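Local coordinates for protein rhomboid protease GlpG (PDB 2NR9) that probably cleaves transmembrane helices within the lipid bilayer, as an intramembrane serine protease of the rhomboid family that uses a serine-histidine dyad, at residues L58-S62 and N63-L67; E49-R52 and Y53-T57; Y102-N105 and Y106-P110. The protein carries 2 engineered substitutions. All coordinates share one frame; numbering follows the deposited sequence. Where two conformers were deposited one is given.

Running from the N terminus, the three contacts lie in series along the chain; none nests in or crosses another, and each is a local turn or helix end. Contact 2 (49-52 with 53-57) opens the short helix 52-55 after the loop that follows helix 31-38. Contact 1 (58-62 with 63-67) adjoins it in sequence and starts helix 63-84, its centre about 17 Å from that of contact 2. Contact 3 (102-105 with 106-110) ends helix 86-108, its centre about 13 Å from that of contact 2 and 19 Å from that of contact 1. Contacts 1 and 3 thus mark the start and finish of two successive membrane helices, near the catalytic Ser-116 and His-169.

Contact 1: L58-S62 and N63-L67; sequences LVHLS and NLHIL. With PQE (3,6,12,15,18,21,24-heptaoxahexatriacontan-1-ol), chain F.
His-65 turns its CG away from its own backbone N (chi1 -174°), which carries the imidazole back over the loop before the helix, while His-60 (chi1 -71°) sets its ring against both His-65 and Ile-66. There ND1 of His-65 accepts from Leu-61 N at 3.0 Å; the bond is almost straight, and the donor lies in the ring plane. CD2 of His-60 sits over one face of the His-65 ring, 3.5 Å from ND1, with the two ring planes inclined at 54°. Ile-66 lays CG1 over a face of the His-60 ring, 4.0 Å from its centroid, a CH-pi contact. Ser-62 is the N-cap of helix 63-84: its OG accepts from His-65 N at 3.0 Å, and its carbonyl O takes Ile-66 N at 3.1 Å as the first helical turn closes. On the outer side, the polyether PQE wraps past Asn-63, Ile-66 and Leu-67, and Asn-63 N makes a weak hydrogen bond to the ether O71 of PQE. Tyr-23 of helix 10-27 touches His-60 and Ile-66, while Val-162 and Glu-163 touch His-65, whose side chain is about 5 Å from that of the nucleophile Ser-116. Because ND1 is an acceptor, any single ring proton of His-65 should reside on NE2, and the in-plane bond from the loop backbone probably fixes the rotation of this imidazole, with His-60 packed against one face.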
loop_
_atom_site.group_PDB
_atom_site.type_symbol
_atom_site.label_atom_id
_atom_site.label_comp_id
_atom_site.label_asym_id
_atom_site.label_seq_id
_atom_site.Cartn_x
_atom_site.Cartn_y
_atom_site.Cartn_z
ATOM N N LEU A 58 0.812 -9.161 -3.190
ATOM C CA LEU A 58 1.855 -9.410 -4.181
ATOM C C LEU A 58 1.323 -9.943 -5.515
ATOM O O LEU A 58 2.098 -10.195 -6.441
ATOM C CB LEU A 58 2.876 -10.392 -3.607
ATOM C CG LEU A 58 4.071 -9.879 -2.784
ATOM C CD1 LEU A 58 3.882 -8.486 -2.210
ATOM C CD2 LEU A 58 4.493 -10.890 -1.719
ATOM N N VAL A 59 0.016 -10.180 -5.589
ATOM C CA VAL A 59 -0.600 -10.701 -6.800
ATOM C C VAL A 59 -1.432 -9.621 -7.499
ATOM O O VAL A 59 -2.169 -8.877 -6.853
ATOM C CB VAL A 59 -1.504 -11.924 -6.500
ATOM C CG1 VAL A 59 -2.097 -12.481 -7.793
ATOM C CG2 VAL A 59 -0.722 -13.004 -5.764
ATOM N N HIS A 60 -1.309 -9.547 -8.820
ATOM C CA HIS A 60 -2.048 -8.570 -9.599
ATOM C C HIS A 60 -2.865 -9.232 -10.710
ATOM O O HIS A 60 -2.552 -10.341 -11.149
ATOM C CB HIS A 60 -1.120 -7.462 -10.107
ATOM C CG HIS A 60 -0.651 -6.541 -9.021
ATOM N ND1 HIS A 60 0.375 -6.870 -8.157
ATOM C CD2 HIS A 60 -1.147 -5.360 -8.582
ATOM C CE1 HIS A 60 0.509 -5.916 -7.252
ATOM N NE2 HIS A 60 -0.399 -4.985 -7.489
ATOM N N LEU A 61 -3.938 -8.567 -11.125
ATOM C CA LEU A 61 -4.897 -9.171 -12.045
ATOM C C LEU A 61 -4.876 -8.636 -13.480
ATOM O O LEU A 61 -5.539 -9.186 -14.357
ATOM C CB LEU A 61 -6.303 -9.086 -11.448
ATOM C CG LEU A 61 -6.395 -9.593 -10.001
ATOM C CD1 LEU A 61 -7.767 -9.324 -9.397
ATOM C CD2 LEU A 61 -6.041 -11.073 -9.912
ATOM N N SER A 62 -4.125 -7.565 -13.716
ATOM C CA SER A 62 -3.994 -7.014 -15.061
ATOM C C SER A 62 -2.743 -6.151 -15.186
ATOM O O SER A 62 -2.107 -5.811 -14.182
ATOM C CB SER A 62 -5.239 -6.208 -15.456
ATOM O OG SER A 62 -5.330 -5.003 -14.716
ATOM N N ASN A 63 -2.391 -5.809 -16.424
ATOM C CA ASN A 63 -1.216 -4.983 -16.698
ATOM C C ASN A 63 -1.364 -3.554 -16.165
ATOM O O ASN A 63 -0.389 -2.943 -15.731
ATOM C CB ASN A 63 -0.904 -4.961 -18.203
ATOM C CG ASN A 63 -0.539 -6.338 -18.751
ATOM O OD1 ASN A 63 -0.590 -6.573 -19.961
ATOM N ND2 ASN A 63 -0.163 -7.245 -17.865
ATOM N N LEU A 64 -2.581 -3.017 -16.225
ATOM C CA LEU A 64 -2.853 -1.678 -15.699
ATOM C C LEU A 64 -2.923 -1.728 -14.180
ATOM O O LEU A 64 -2.470 -0.811 -13.485
ATOM C CB LEU A 64 -4.166 -1.123 -16.266
ATOM C CG LEU A 64 -4.160 -0.688 -17.732
ATOM C CD1 LEU A 64 -5.567 -0.339 -18.204
ATOM C CD2 LEU A 64 -3.217 0.490 -17.933
ATOM N N HIS A 65 -3.503 -2.800 -13.667
ATOM C CA HIS A 65 -3.606 -2.982 -12.237
ATOM C C HIS A 65 -2.221 -2.839 -11.604
ATOM O O HIS A 65 -1.985 -1.938 -10.791
ATOM C CB HIS A 65 -4.225 -4.350 -11.933
ATOM C CG HIS A 65 -4.510 -4.582 -10.484
ATOM N ND1 HIS A 65 -4.369 -5.817 -9.887
ATOM C CD2 HIS A 65 -4.847 -3.722 -9.493
ATOM C CE1 HIS A 65 -4.667 -5.719 -8.603
ATOM N NE2 HIS A 65 -4.948 -4.456 -8.337
ATOM N N ILE A 66 -1.274 -3.637 -12.087
ATOM C CA ILE A 66 0.073 -3.633 -11.544
ATOM C C ILE A 66 0.863 -2.386 -11.950
ATOM O O ILE A 66 1.658 -1.874 -11.170
ATOM C CB ILE A 66 0.842 -4.928 -11.923
ATOM C CG1 ILE A 66 2.145 -5.030 -11.145
ATOM C CG2 ILE A 66 1.083 -5.003 -13.421
ATOM C CD1 ILE A 66 2.883 -6.322 -11.381
ATOM N N LEU A 67 0.583 -1.857 -13.137
ATOM C CA LEU A 67 1.283 -0.666 -13.622
ATOM C C LEU A 67 0.983 0.562 -12.761
ATOM O O LEU A 67 1.886 1.328 -12.418
ATOM C CB LEU A 67 0.930 -0.377 -15.083
ATOM C CG LEU A 67 1.637 0.841 -15.681
ATOM C CD1 LEU A 67 3.154 0.674 -15.608
ATOM C CD2 LEU A 67 1.187 1.084 -17.117
HETATM O O47 PQE F . -0.438 -9.791 -21.172
HETATM C C68 PQE F . -1.740 -9.195 -21.066
HETATM C C52 PQE F . -2.302 -9.434 -19.665
HETATM O O70 PQE F . -3.583 -8.811 -19.553
HETATM C C55 PQE F . -3.497 -7.512 -18.962
HETATM C C58 PQE F . -4.806 -6.760 -19.182
HETATM O O71 PQE F . -4.594 -5.361 -18.999
HETATM C C61 PQE F . -4.771 -4.632 -20.213
HETATM C C62 PQE F . -4.265 -5.462 -21.388
HETATM C C63 PQE F . -3.444 -4.616 -22.355
HETATM C C66 PQE F . -2.633 -3.557 -21.618
HETATM C C67 PQE F . -1.195 -4.014 -21.402
HETATM O O72 PQE F . -0.501 -3.040 -20.621
HETATM C C65 PQE F . 0.859 -3.415 -20.397
HETATM C C64 PQE F . 1.534 -2.403 -19.474
HETATM O O73 PQE F . 2.810 -2.900 -19.062
HETATM C C60 PQE F . 2.714 -4.179 -18.435
HETATM C C59 PQE F . 3.629 -4.221 -17.215
HETATM O O74 PQE F . 3.669 -5.548 -16.687
HETATM C C57 PQE F . 4.103 -5.570 -15.326
HETATM C C56 PQE F . 5.250 -4.582 -15.127
HETATM O O75 PQE F . 4.825 -3.497 -14.298
HETATM C C54 PQE F . 5.554 -2.303 -14.584
HETATM C C53 PQE F . 5.366 -1.300 -13.450
HETATM O O76 PQE F . 6.625 -0.723 -13.105
HETATM C C51 PQE F . 6.522 0.686 -12.889
HETATM C C50 PQE F . 7.828 1.224 -12.307
HETATM C C49 PQE F . 7.632 2.619 -11.719
HETATM C C48 PQE F . 8.605 3.624 -12.323
HETATM C C47 PQE F . 8.339 5.028 -11.790
HETATM C C46 PQE F . 7.913 5.972 -12.911
HETATM C C45 PQE F . 7.202 7.202 -12.357
HETATM C C44 PQE F . 6.538 8.008 -13.471
HETATM C C43 PQE F . 5.968 9.323 -12.942
HETATM C C42 PQE F . 6.464 10.513 -13.760
HETATM C C41 PQE F . 5.365 11.551 -13.955
HETATM C C40 PQE F . 5.320 12.039 -15.390
#

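Contact 2: E49-R52 and Y53-T57; sequences EVWR and YISHT. With PA6 ((R)-2-(formyloxy)-3-(phosphonooxy)propyl pentanoate), chain B.
A type I beta turn from Glu-49 to Arg-52 leads straight into the short helix 52-55, and the carbonyl of Trp-51 is where the two are joined. Its O accepts from Ser-55 N at 2.7 Å, nearly along the C=O axis, and from Ile-54 N at 2.9 Å, a donor that stands above the carbonyl plane. One residue earlier, Val-50 O accepts a weak hydrogen bond from Tyr-53 N, but it also lies at the edge of the Tyr-53 ring, 3.3 Å from CD1. CG1 of Val-50 approaches the same ring carbon. Mid-turn, Trp-51 folds its indole back with chi1 at 62°, CG tucked over the main chain, so that CB of Glu-49 sits over the rim of one face and Ser-55 OG lies at the edge, 3.5 Å from CD1. This is predicted to be the periplasmic side of the rhomboid domain, where a bound phospholipid fragment, PA6, runs its acyl chain past Ser-55: C33 comes within 3.5 Å of Ser-55 CB. The polar ends are tied to the preceding region, Trp-51 NE1 to Leu-37 O, Ser-55 OG to Met-38 O and Tyr-53 OH to Asp-47 O. Further along, the His-56 ring brings its CD2 edge to Arg-52 O at 3.3 Å, and Thr-57 OG1 donates to Ile-54 O at 2.9 Å, an acceptor it shares with Thr-57 N.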
loop_
_atom_site.group_PDB
_atom_site.type_symbol
_atom_site.label_atom_id
_atom_site.label_comp_id
_atom_site.label_asym_id
_atom_site.label_seq_id
_atom_site.Cartn_x
_atom_site.Cartn_y
_atom_site.Cartn_z
ATOM N N GLU A 49 -2.082 -20.090 8.503
ATOM C CA GLU A 49 -1.158 -19.781 7.418
ATOM C C GLU A 49 -0.962 -18.266 7.372
ATOM O O GLU A 49 -1.500 -17.572 6.504
ATOM C CB GLU A 49 -1.686 -20.338 6.093
ATOM C CG GLU A 49 -1.890 -21.855 6.138
ATOM C CD GLU A 49 -2.377 -22.446 4.826
ATOM O OE1 GLU A 49 -2.711 -21.678 3.900
ATOM O OE2 GLU A 49 -2.431 -23.689 4.727
ATOM N N VAL A 50 -0.155 -17.781 8.314
ATOM C CA VAL A 50 0.063 -16.348 8.559
ATOM C C VAL A 50 0.573 -15.461 7.414
ATOM O O VAL A 50 0.376 -14.245 7.449
ATOM C CB VAL A 50 0.933 -16.119 9.819
ATOM C CG1 VAL A 50 1.318 -14.653 9.945
ATOM C CG2 VAL A 50 0.196 -16.593 11.066
ATOM N N TRP A 51 1.270 -16.037 6.440
ATOM C CA TRP A 51 1.749 -15.232 5.306
ATOM C C TRP A 51 0.556 -14.697 4.521
ATOM O O TRP A 51 0.620 -13.620 3.913
ATOM C CB TRP A 51 2.649 -16.060 4.385
ATOM C CG TRP A 51 1.944 -17.222 3.760
ATOM C CD1 TRP A 51 1.219 -17.217 2.602
ATOM C CD2 TRP A 51 1.876 -18.561 4.271
ATOM N NE1 TRP A 51 0.698 -18.469 2.364
ATOM C CE2 TRP A 51 1.088 -19.312 3.373
ATOM C CE3 TRP A 51 2.398 -19.194 5.402
ATOM C CZ2 TRP A 51 0.814 -20.665 3.571
ATOM C CZ3 TRP A 51 2.128 -20.543 5.596
ATOM C CH2 TRP A 51 1.343 -21.261 4.686
ATOM N N ARG A 52 -0.543 -15.447 4.569
ATOM C CA ARG A 52 -1.765 -15.107 3.846
ATOM C C ARG A 52 -2.365 -13.748 4.218
ATOM O O ARG A 52 -3.074 -13.142 3.421
ATOM C CB ARG A 52 -2.806 -16.208 4.021
ATOM C CG ARG A 52 -2.434 -17.517 3.370
ATOM C CD ARG A 52 -3.520 -18.561 3.601
ATOM N NE ARG A 52 -3.248 -19.802 2.889
ATOM C CZ ARG A 52 -3.484 -19.977 1.594
ATOM N NH1 ARG A 52 -3.912 -18.961 0.858
ATOM N NH2 ARG A 52 -3.235 -21.144 1.023
ATOM N N TYR A 53 -2.106 -13.287 5.434
ATOM C CA TYR A 53 -2.602 -11.981 5.868
ATOM C C TYR A 53 -1.913 -10.834 5.134
ATOM O O TYR A 53 -2.389 -9.697 5.160
ATOM C CB TYR A 53 -2.423 -11.811 7.383
ATOM C CG TYR A 53 -3.244 -12.779 8.184
ATOM C CD1 TYR A 53 -2.665 -13.903 8.756
ATOM C CD2 TYR A 53 -4.620 -12.627 8.283
ATOM C CE1 TYR A 53 -3.428 -14.818 9.463
ATOM C CE2 TYR A 53 -5.390 -13.529 8.984
ATOM C CZ TYR A 53 -4.790 -14.625 9.572
ATOM O OH TYR A 53 -5.558 -15.526 10.264
ATOM N N ILE A 54 -0.803 -11.142 4.465
ATOM C CA ILE A 54 -0.008 -10.128 3.783
ATOM C C ILE A 54 0.211 -10.437 2.295
ATOM O O ILE A 54 0.176 -9.535 1.460
ATOM C CB ILE A 54 1.396 -9.990 4.443
ATOM C CG1 ILE A 54 1.278 -9.913 5.968
ATOM C CG2 ILE A 54 2.143 -8.789 3.887
ATOM C CD1 ILE A 54 0.476 -8.737 6.463
ATOM N N SER A 55 0.406 -11.717 1.973
ATOM C CA SER A 55 0.770 -12.137 0.612
ATOM C C SER A 55 -0.185 -11.727 -0.504
ATOM O O SER A 55 0.229 -11.584 -1.649
ATOM C CB SER A 55 1.057 -13.644 0.550
ATOM O OG SER A 55 -0.081 -14.416 0.918
ATOM N N HIS A 56 -1.460 -11.566 -0.178
ATOM C CA HIS A 56 -2.457 -11.193 -1.178
ATOM C C HIS A 56 -2.082 -9.911 -1.930
ATOM O O HIS A 56 -2.575 -9.664 -3.034
ATOM C CB HIS A 56 -3.834 -11.033 -0.522
ATOM C CG HIS A 56 -3.851 -10.057 0.617
ATOM N ND1 HIS A 56 -4.106 -8.714 0.445
ATOM C CD2 HIS A 56 -3.619 -10.228 1.941
ATOM C CE1 HIS A 56 -4.072 -8.106 1.617
ATOM N NE2 HIS A 56 -3.760 -8.999 2.540
ATOM N N THR A 57 -1.175 -9.126 -1.345
ATOM C CA THR A 57 -0.771 -7.839 -1.916
ATOM C C THR A 57 0.257 -7.969 -3.034
ATOM O O THR A 57 0.561 -6.997 -3.718
ATOM C CB THR A 57 -0.164 -6.917 -0.842
ATOM O OG1 THR A 57 1.072 -7.476 -0.375
ATOM C CG2 THR A 57 -1.123 -6.737 0.319
HETATM O O32 PA6 B . 4.660 -16.788 0.679
HETATM C C31 PA6 B . 4.981 -15.670 0.309
HETATM C C32 PA6 B . 5.448 -14.638 1.311
HETATM C C33 PA6 B . 4.460 -13.478 1.358
HETATM C C34 PA6 B . 4.713 -12.592 2.570
HETATM C C35 PA6 B . 5.796 -11.575 2.283
HETATM O O31 PA6 B . 4.907 -15.345 -1.110
HETATM C C3 PA6 B . 6.071 -14.931 -1.828
HETATM C C2 PA6 B . 6.912 -16.145 -2.216
HETATM O O21 PA6 B . 6.620 -16.530 -3.559
HETATM C C21 PA6 B . 7.485 -16.090 -4.643
HETATM O O22 PA6 B . 8.320 -16.850 -5.107
HETATM C C1 PA6 B . 8.388 -15.790 -2.111
HETATM O O11 PA6 B . 8.525 -14.481 -1.566
HETATM P P PA6 B . 9.302 -14.267 -0.176
HETATM O O13 PA6 B . 9.267 -12.772 0.041
HETATM O O14 PA6 B . 8.487 -15.065 0.816
HETATM O O12 PA6 B . 10.679 -14.827 -0.441
#

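Contact 3: Y102-N105 and Y106-P110. With PA6 ((R)-2-(formyloxy)-3-(phosphonooxy)propyl pentanoate), chain C.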
loop_
_atom_site.group_PDB
_atom_site.type_symbol
_atom_site.label_atom_id
_atom_site.label_comp_id
_atom_site.label_asym_id
_atom_site.label_seq_id
_atom_site.Cartn_x
_atom_site.Cartn_y
_atom_site.Cartn_z
ATOM N N TYR A 102 -8.027 -7.640 6.100
ATOM C CA TYR A 102 -9.004 -7.958 7.133
ATOM C C TYR A 102 -10.338 -7.292 6.806
ATOM O O TYR A 102 -11.388 -7.933 6.820
ATOM C CB TYR A 102 -8.500 -7.470 8.496
ATOM C CG TYR A 102 -9.450 -7.734 9.648
ATOM C CD1 TYR A 102 -9.390 -8.920 10.367
ATOM C CD2 TYR A 102 -10.387 -6.784 10.030
ATOM C CE1 TYR A 102 -10.251 -9.161 11.431
ATOM C CE2 TYR A 102 -11.260 -7.019 11.082
ATOM C CZ TYR A 102 -11.187 -8.208 11.777
ATOM O OH TYR A 102 -12.050 -8.437 12.823
ATOM N N VAL A 103 -10.279 -6.006 6.488
ATOM C CA VAL A 103 -11.470 -5.222 6.196
ATOM C C VAL A 103 -12.149 -5.640 4.894
ATOM O O VAL A 103 -13.371 -5.798 4.848
ATOM C CB VAL A 103 -11.153 -3.712 6.166
ATOM C CG1 VAL A 103 -12.298 -2.937 5.556
ATOM C CG2 VAL A 103 -10.835 -3.207 7.573
ATOM N N GLN A 104 -11.362 -5.810 3.836
ATOM C CA GLN A 104 -11.916 -6.229 2.561
ATOM C C GLN A 104 -12.595 -7.582 2.716
ATOM O O GLN A 104 -13.688 -7.797 2.206
ATOM C CB GLN A 104 -10.833 -6.306 1.483
ATOM C CG GLN A 104 -11.375 -6.679 0.102
ATOM C CD GLN A 104 -12.198 -5.564 -0.517
ATOM O OE1 GLN A 104 -11.715 -4.448 -0.689
ATOM N NE2 GLN A 104 -13.441 -5.866 -0.865
ATOM N N ASN A 105 -11.959 -8.481 3.459
ATOM C CA ASN A 105 -12.506 -9.814 3.655
ATOM C C ASN A 105 -13.881 -9.798 4.318
ATOM O O ASN A 105 -14.770 -10.568 3.949
ATOM C CB ASN A 105 -11.555 -10.675 4.477
ATOM C CG ASN A 105 -12.067 -12.091 4.654
ATOM O OD1 ASN A 105 -12.366 -12.781 3.676
ATOM N ND2 ASN A 105 -12.154 -12.540 5.904
ATOM N N TYR A 106 -14.041 -8.938 5.317
ATOM C CA TYR A 106 -15.295 -8.859 6.044
ATOM C C TYR A 106 -16.459 -8.424 5.161
ATOM O O TYR A 106 -17.556 -8.965 5.268
ATOM C CB TYR A 106 -15.169 -7.931 7.261
ATOM C CG TYR A 106 -16.462 -7.762 8.030
ATOM C CD1 TYR A 106 -16.940 -8.775 8.852
ATOM C CD2 TYR A 106 -17.197 -6.584 7.948
ATOM C CE1 TYR A 106 -18.117 -8.629 9.560
ATOM C CE2 TYR A 106 -18.379 -6.429 8.655
ATOM C CZ TYR A 106 -18.834 -7.460 9.457
ATOM O OH TYR A 106 -20.004 -7.321 10.164
ATOM N N VAL A 107 -16.217 -7.468 4.266
ATOM C CA VAL A 107 -17.299 -6.959 3.425
ATOM C C VAL A 107 -17.520 -7.745 2.128
ATOM O O VAL A 107 -18.648 -7.831 1.647
ATOM C CB VAL A 107 -17.127 -5.454 3.071
ATOM C CG1 VAL A 107 -16.554 -4.683 4.257
ATOM C CG2 VAL A 107 -16.239 -5.291 1.854
ATOM N N SER A 108 -16.458 -8.331 1.571
ATOM C CA SER A 108 -16.581 -8.994 0.264
ATOM C C SER A 108 -16.034 -10.413 0.137
ATOM O O SER A 108 -16.177 -11.029 -0.912
ATOM C CB SER A 108 -15.968 -8.122 -0.837
ATOM O OG SER A 108 -16.619 -6.868 -0.922
ATOM N N GLY A 109 -15.385 -10.926 1.171
ATOM C CA GLY A 109 -14.802 -12.264 1.080
ATOM C C GLY A 109 -13.342 -12.221 0.653
ATOM O O GLY A 109 -12.845 -11.175 0.234
ATOM N N PRO A 110 -12.674 -13.389 0.670
ATOM C CA PRO A 110 -11.233 -13.537 0.429
ATOM C C PRO A 110 -10.809 -13.435 -1.031
ATOM O O PRO A 110 -9.667 -13.765 -1.359
ATOM C CB PRO A 110 -10.952 -14.949 0.932
ATOM C CG PRO A 110 -12.226 -15.693 0.632
ATOM C CD PRO A 110 -13.338 -14.693 0.866
HETATM O O32 PA6 C . -7.195 -12.844 13.208
HETATM C C31 PA6 C . -7.618 -11.955 12.489
HETATM C C32 PA6 C . -7.009 -10.575 12.532
HETATM C C33 PA6 C . -5.699 -10.574 11.750
HETATM C C34 PA6 C . -5.493 -9.249 11.024
HETATM C C35 PA6 C . -6.152 -8.109 11.770
HETATM O O31 PA6 C . -8.714 -12.244 11.580
HETATM C C3 PA6 C . -9.783 -13.091 11.996
HETATM C C2 PA6 C . -11.039 -12.746 11.207
HETATM O O21 PA6 C . -11.257 -13.742 10.211
HETATM C C21 PA6 C . -10.185 -14.094 9.293
HETATM O O22 PA6 C . -10.377 -14.930 8.424
HETATM C C1 PA6 C . -12.234 -12.691 12.152
HETATM O O11 PA6 C . -11.777 -12.434 13.480
HETATM P P PA6 C . -12.812 -12.074 14.660
HETATM O O13 PA6 C . -12.968 -13.371 15.419
HETATM O O14 PA6 C . -12.112 -10.981 15.433
HETATM O O12 PA6 C . -14.059 -11.625 13.936
#
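Asn-105 meets Pro-110 through OD1, which lies 3.1 Å from the proline N; with no hydrogen on that nitrogen, this is a close approach and not a hydrogen bond. The same oxygen is 3.5 Å from Pro-110 CD, so the amide oxygen packs against the start of the proline ring, just past the helix end. Beside it, NE2 of Gln-104 reaches Ser-108, 3.4 Å from CB, because the chain extends from the backbone with chi1 -177° and then bends at chi2 (70°). The backbone supplies the next layer. Gln-104 O accepts from Ser-108 N at 2.9 Å, nearly straight on to the carbonyl, and more weakly from Val-107 N. Asn-105 O takes Gly-109 N at 2.9 Å, the donor standing above the carbonyl plane. Gly-109 is the first residue to leave helical geometry, with positive phi (94°); at its backbone angles a CB would jam against the preceding carbonyl O. Val-107 settles CG1 beside Val-103 O and CG2 beside Gln-104 O. At the other end of the contact, a PA6 phospholipid fragment meets the edge of the Tyr-102 ring, its ester O31 in the ring plane and 3.4 Å from CE1, while Tyr-40 touches both Tyr-102 and Asn-105. On the side facing helix 166-191, Val-103, Gln-104 and Val-107 touch Ala-167, and Gln-104 OE1 accepts from Ala-168 N, next to the catalytic His-169. The two ends of the Gln-104 amide therefore have different tasks: OE1 holds the start of the histidine-bearing helix, while NE2 is directed to the closing turn of helix 86-108.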